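Local coordinates for protein SM80.1 Vicilin (Solanum melongena, PDB 5VF5) that is a 7S vicilin of the bicupin family, probably serving as a seed storage protein, and binds a copper ion, at residues G80-A85 / I109-R114; P58-L63 / G179-A184. All blocks are in the same frame, centred on the assembly; numbering follows the deposited sequence.

How the contacts relate
Both contacts belong to one antiparallel five-stranded sheet of the N-terminal cupin domain, and their centres lie about 10 Å apart. Contact 1 pairs strands 79-85 and 108-113 inside the sheet; contact 2 adds the short strand 181-183 to strand 60-65 and so forms one edge. Strands 108-113 and 60-65 are neighbours, joined by probable hydrogen bonds from M62 N to L111 O and from N113 N to S60 O. Each contact is largely buried. Contact 1 has an aliphatic face and a mixed one of T81, S83, H110 and L112, with R114 at its end; contact 2 is mainly aliphatic and aromatic among its side chains, with Q59 and K183 at its rim, and more strongly twisted.

Contact 1. Residues G80-A85 / I109-R114; sequences GTISIA and IHLLNR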
loop_
_atom_site.group_PDB
_atom_site.type_symbol
_atom_site.label_atom_id
_atom_site.label_comp_id
_atom_site.label_asym_id
_atom_site.label_seq_id
_atom_site.Cartn_x
_atom_site.Cartn_y
_atom_site.Cartn_z
ATOM N N GLY A 80 3.903 -13.902 -8.777
ATOM C CA GLY A 80 4.529 -14.659 -7.675
ATOM C C GLY A 80 3.527 -15.563 -7.023
ATOM O O GLY A 80 2.324 -15.273 -7.057
ATOM N N THR A 81 4.013 -16.638 -6.412
ATOM C CA THR A 81 3.146 -17.565 -5.766
ATOM C C THR A 81 3.290 -17.397 -4.258
ATOM O O THR A 81 4.409 -17.411 -3.765
ATOM C CB THR A 81 3.498 -19.001 -6.188
ATOM O OG1 THR A 81 3.324 -19.080 -7.609
ATOM C CG2 THR A 81 2.583 -19.999 -5.458
ATOM N N ILE A 82 2.170 -17.221 -3.567
ATOM C CA ILE A 82 2.142 -17.198 -2.112
ATOM C C ILE A 82 1.623 -18.523 -1.613
ATOM O O ILE A 82 0.597 -19.017 -2.071
ATOM C CB ILE A 82 1.328 -16.027 -1.528
ATOM C CG1 ILE A 82 1.538 -15.949 -0.021
ATOM C CG2 ILE A 82 -0.167 -16.110 -1.898
ATOM C CD1 ILE A 82 1.032 -14.690 0.594
ATOM N N SER A 83 2.305 -19.110 -0.659
ATOM C CA SER A 83 1.886 -20.304 0.012
ATOM C C SER A 83 1.633 -20.006 1.481
ATOM O O SER A 83 2.512 -19.464 2.148
ATOM C CB SER A 83 2.919 -21.410 -0.173
ATOM O OG SER A 83 3.161 -21.662 -1.556
ATOM N N ILE A 84 0.469 -20.364 2.000
ATOM C CA ILE A 84 0.031 -20.039 3.341
ATOM C C ILE A 84 -0.202 -21.348 4.101
ATOM O O ILE A 84 -1.027 -22.173 3.689
ATOM C CB ILE A 84 -1.262 -19.217 3.315
ATOM C CG1 ILE A 84 -1.128 -18.056 2.353
ATOM C CG2 ILE A 84 -1.638 -18.784 4.720
ATOM C CD1 ILE A 84 -2.401 -17.293 2.075
ATOM N N ALA A 85 0.486 -21.531 5.199
ATOM C CA ALA A 85 0.437 -22.717 6.044
ATOM C C ALA A 85 -0.211 -22.364 7.381
ATOM O O ALA A 85 0.314 -21.586 8.144
ATOM C CB ALA A 85 1.802 -23.305 6.247
ATOM N N ILE A 109 3.820 -17.840 5.830
ATOM C CA ILE A 109 3.856 -17.718 4.405
ATOM C C ILE A 109 5.257 -17.906 3.832
ATOM O O ILE A 109 6.267 -17.629 4.492
ATOM C CB ILE A 109 3.295 -16.385 3.909
ATOM C CG1 ILE A 109 4.188 -15.218 4.247
ATOM C CG2 ILE A 109 1.872 -16.160 4.399
ATOM C CD1 ILE A 109 3.865 -13.971 3.458
ATOM N N HIS A 110 5.301 -18.371 2.585
ATOM C CA HIS A 110 6.475 -18.280 1.764
ATOM C C HIS A 110 6.108 -17.771 0.393
ATOM O O HIS A 110 4.913 -17.868 -0.012
ATOM C CB HIS A 110 7.321 -19.578 1.780
ATOM C CG HIS A 110 6.631 -20.809 1.290
ATOM N ND1 HIS A 110 6.532 -21.100 -0.046
ATOM C CD2 HIS A 110 6.135 -21.873 1.958
ATOM C CE1 HIS A 110 5.965 -22.289 -0.181
ATOM N NE2 HIS A 110 5.716 -22.784 1.014
ATOM N N LEU A 111 7.080 -17.203 -0.319
ATOM C CA LEU A 111 6.816 -16.571 -1.621
ATOM C C LEU A 111 7.801 -17.095 -2.641
ATOM O O LEU A 111 8.968 -17.334 -2.311
ATOM C CB LEU A 111 6.972 -15.058 -1.522
ATOM C CG LEU A 111 6.009 -14.275 -0.633
ATOM C CD1 LEU A 111 6.472 -12.836 -0.508
ATOM C CD2 LEU A 111 4.589 -14.327 -1.158
ATOM N N LEU A 112 7.321 -17.220 -3.875
ATOM C CA LEU A 112 8.122 -17.717 -4.975
ATOM C C LEU A 112 7.905 -16.846 -6.197
ATOM O O LEU A 112 6.762 -16.668 -6.629
ATOM C CB LEU A 112 7.688 -19.161 -5.298
ATOM C CG LEU A 112 8.313 -19.850 -6.496
ATOM C CD1 LEU A 112 9.804 -20.025 -6.243
ATOM C CD2 LEU A 112 7.604 -21.172 -6.732
ATOM N N ASN A 113 8.980 -16.363 -6.797
ATOM C CA ASN A 113 8.897 -15.710 -8.091
ATOM C C ASN A 113 9.475 -16.735 -9.072
ATOM O O ASN A 113 10.669 -16.970 -9.071
ATOM C CB ASN A 113 9.690 -14.401 -8.110
ATOM C CG ASN A 113 9.612 -13.681 -9.465
ATOM O OD1 ASN A 113 8.935 -14.165 -10.384
ATOM N ND2 ASN A 113 10.262 -12.519 -9.581
ATOM N N ARG A 114 8.592 -17.293 -9.912
ATOM C CA ARG A 114 8.926 -18.331 -10.865
ATOM C C ARG A 114 9.423 -17.753 -12.174
ATOM O O ARG A 114 9.909 -18.497 -13.025
ATOM C CB ARG A 114 7.665 -19.181 -11.191
ATOM C CG ARG A 114 6.716 -19.423 -10.017
ATOM C CD ARG A 114 5.571 -20.353 -10.402
ATOM N NE ARG A 114 4.464 -19.666 -11.101
ATOM C CZ ARG A 114 3.356 -20.277 -11.498
ATOM N NH1 ARG A 114 3.185 -21.589 -11.272
ATOM N NH2 ARG A 114 2.402 -19.589 -12.110
HETATM O O HOH W 1 3.840 -17.329 -9.829
#
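I82 and L111 lie side by side and point the same way on the apolar face of this strand pair, with I82 CG1 3.6 Å from L111 CD2. The I82 chain is extended, CG1 anti to the backbone N (chi1 -171°), which carries CD1 on to meet CD1 of I109 at 4.1 Å, the two side chains crossing at a slant. I109 also places its CG2 branch beside CG1 of I84, so that one isoleucine bridges two residues of the facing strand. F93 and L95 of strand 90-96 continue this layer past I82, and M62 continues it past L111.

Between the faces run four backbone hydrogen bonds in two reciprocal pairs, T81 with L112 and S83 with H110. The bond from S83 N to H110 O is nearly straight (3.0 Å, 175° at the hydrogen). CA-H groups of L111 and I109 also approach the carbonyl oxygens of T81 and S83.

The other face, of T81, S83, H110 and L112, is mixed, and helix 186-192 covers it in part, I189 and I192 touching L112. In the S83 conformer given, CB sits over the H110 ring, 3.4 Å from its centroid, in a CH-pi contact displaced toward CE1 and NE2. The ring also meets that of F61. At the outer end, T81 OG1 lies over one face of the R114 guanidinium, 3.7 Å from R114 NE. One water donates to T81 OG1 at 2.9 Å and weakly accepts from R114 NE; T81 OG1 also hydrogen-bonds N94 OD1, and R114 NH1 hydrogen-bonds S193 OG. The two strands are adjacent members of the antiparallel sheet 90-96, 79-85, 108-113, 60-65, 181-183, part of the N-terminal cupin beta-barrel.

Contact 2. Residues P58-L63 / G179-A184; sequences PQSFML and GAIIKA
L63 and I182 cross at about a right angle, their CD1 methyls meeting at 4.0 Å. Beside them I182 CG1 comes to the edge of the F61 ring, near its plane and 4.4 Å from CD2. F61 holds CG anti to its backbone N (chi1 176°), and the ring leads off from strand 181-183, leaving its CB to pack on CB of A184 at 4.0 Å in the A184 conformer given. On the reverse face the extended M62 chain runs at a slant to I181, CG against CG1 at 3.9 Å.

The backbones are joined by four hydrogen bonds. F61 and I182 exchange two, and F61 N approaches I182 O (2.8 Å) nearly in line with its carbonyl. L63 N donates to A180 O, while A184 N, just beyond strand 181-183, reaches Q59 O from well above the carbonyl plane. Q59 and S60 both face N113 in a G1 beta bulge.

Strand 181-183 thus forms one edge of the sheet beside strand 60-65, whose other flank is strand 108-113; helix 186-192 follows shortly after, with I192 on F61 and I189 on A184.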
loop_
_atom_site.group_PDB
_atom_site.type_symbol
_atom_site.label_atom_id
_atom_site.label_comp_id
_atom_site.label_asym_id
_atom_site.label_seq_id
_atom_site.Cartn_x
_atom_site.Cartn_y
_atom_site.Cartn_z
ATOM N N PRO A 58 13.783 -12.384 -10.117
ATOM C CA PRO A 58 13.394 -13.611 -10.811
ATOM C C PRO A 58 13.977 -14.879 -10.156
ATOM O O PRO A 58 15.063 -14.855 -9.582
ATOM C CB PRO A 58 13.994 -13.428 -12.213
ATOM C CG PRO A 58 14.463 -12.069 -12.293
ATOM C CD PRO A 58 14.378 -11.383 -11.004
ATOM N N GLN A 59 13.217 -15.959 -10.222
ATOM C CA GLN A 59 13.678 -17.311 -9.782
ATOM C C GLN A 59 14.177 -17.226 -8.335
ATOM O O GLN A 59 15.314 -17.597 -8.027
ATOM C CB GLN A 59 14.747 -17.878 -10.724
ATOM C CG GLN A 59 14.250 -18.054 -12.136
ATOM C CD GLN A 59 15.315 -18.499 -13.122
ATOM O OE1 GLN A 59 16.525 -18.398 -12.870
ATOM N NE2 GLN A 59 14.861 -18.944 -14.283
ATOM N N SER A 60 13.306 -16.724 -7.459
ATOM C CA SER A 60 13.662 -16.500 -6.066
ATOM C C SER A 60 12.566 -16.998 -5.121
ATOM O O SER A 60 11.406 -17.197 -5.514
ATOM C CB SER A 60 13.972 -15.026 -5.842
ATOM O OG SER A 60 12.799 -14.324 -5.754
ATOM N N PHE A 61 12.964 -17.227 -3.874
ATOM C CA PHE A 61 12.128 -17.849 -2.841
ATOM C C PHE A 61 12.355 -17.126 -1.521
ATOM O O PHE A 61 13.484 -17.041 -1.065
ATOM C CB PHE A 61 12.506 -19.321 -2.701
ATOM C CG PHE A 61 11.796 -20.061 -1.599
ATOM C CD1 PHE A 61 10.490 -20.467 -1.763
ATOM C CD2 PHE A 61 12.437 -20.375 -0.430
ATOM C CE1 PHE A 61 9.861 -21.142 -0.776
ATOM C CE2 PHE A 61 11.796 -21.087 0.566
ATOM C CZ PHE A 61 10.517 -21.486 0.372
ATOM N N MET A 62 11.284 -16.621 -0.916
ATOM C CA MET A 62 11.322 -16.042 0.431
ATOM C C MET A 62 10.934 -17.111 1.449
ATOM O O MET A 62 9.852 -17.718 1.341
ATOM C CB MET A 62 10.444 -14.810 0.585
ATOM C CG MET A 62 10.556 -14.205 1.981
ATOM S SD MET A 62 9.564 -12.730 2.096
ATOM C CE MET A 62 10.118 -12.096 3.701
ATOM N N LEU A 63 11.778 -17.303 2.448
ATOM C CA LEU A 63 11.651 -18.378 3.413
ATOM C C LEU A 63 10.393 -18.239 4.289
ATOM O O LEU A 63 9.970 -17.136 4.594
ATOM C CB LEU A 63 12.846 -18.370 4.366
ATOM C CG LEU A 63 14.047 -19.175 3.961
ATOM C CD1 LEU A 63 14.481 -19.079 2.551
ATOM C CD2 LEU A 63 15.178 -19.075 4.933
ATOM N N GLY A 179 20.349 -16.484 3.902
ATOM C CA GLY A 179 19.473 -15.352 4.094
ATOM C C GLY A 179 18.035 -15.612 3.692
ATOM O O GLY A 179 17.668 -16.735 3.367
ATOM N N ALA A 180 17.212 -14.563 3.788
ATOM C CA ALA A 180 15.755 -14.753 3.814
ATOM C C ALA A 180 15.111 -14.889 2.436
ATOM O O ALA A 180 13.973 -15.338 2.341
ATOM C CB ALA A 180 15.099 -13.588 4.540
ATOM N N ILE A 181 15.772 -14.411 1.382
ATOM C CA ILE A 181 15.287 -14.526 0.019
ATOM C C ILE A 181 16.430 -15.020 -0.844
ATOM O O ILE A 181 17.489 -14.358 -0.952
ATOM C CB ILE A 181 14.718 -13.204 -0.568
ATOM C CG1 ILE A 181 13.735 -12.527 0.420
ATOM C CG2 ILE A 181 14.067 -13.482 -1.909
ATOM C CD1 ILE A 181 13.269 -11.145 -0.019
ATOM N N ILE A 182 16.251 -16.208 -1.409
ATOM C CA ILE A 182 17.339 -16.967 -2.002
ATOM C C ILE A 182 16.944 -17.475 -3.380
ATOM O O ILE A 182 15.759 -17.385 -3.814
ATOM C CB ILE A 182 17.757 -18.132 -1.064
ATOM C CG1 ILE A 182 16.643 -19.157 -0.901
ATOM C CG2 ILE A 182 18.292 -17.622 0.254
ATOM C CD1 ILE A 182 17.059 -20.416 -0.153
ATOM N N LYS A 183 17.907 -18.074 -4.073
ATOM C CA LYS A 183 17.617 -18.668 -5.368
ATOM C C LYS A 183 16.664 -19.848 -5.238
ATOM O O LYS A 183 16.817 -20.647 -4.360
ATOM C CB LYS A 183 18.931 -19.132 -6.012
ATOM C CG LYS A 183 18.787 -19.680 -7.402
ATOM C CD LYS A 183 20.165 -20.005 -7.914
ATOM C CE LYS A 183 20.321 -19.849 -9.431
ATOM N NZ LYS A 183 21.673 -19.558 -9.799
ATOM N N ALA A 184 15.842 -20.084 -6.265
ATOM C CA ALA A 184 15.056 -21.328 -6.370
ATOM C C ALA A 184 15.276 -22.017 -7.739
ATOM O O ALA A 184 15.341 -21.338 -8.755
ATOM C CB ALA A 184 13.586 -21.007 -6.189
#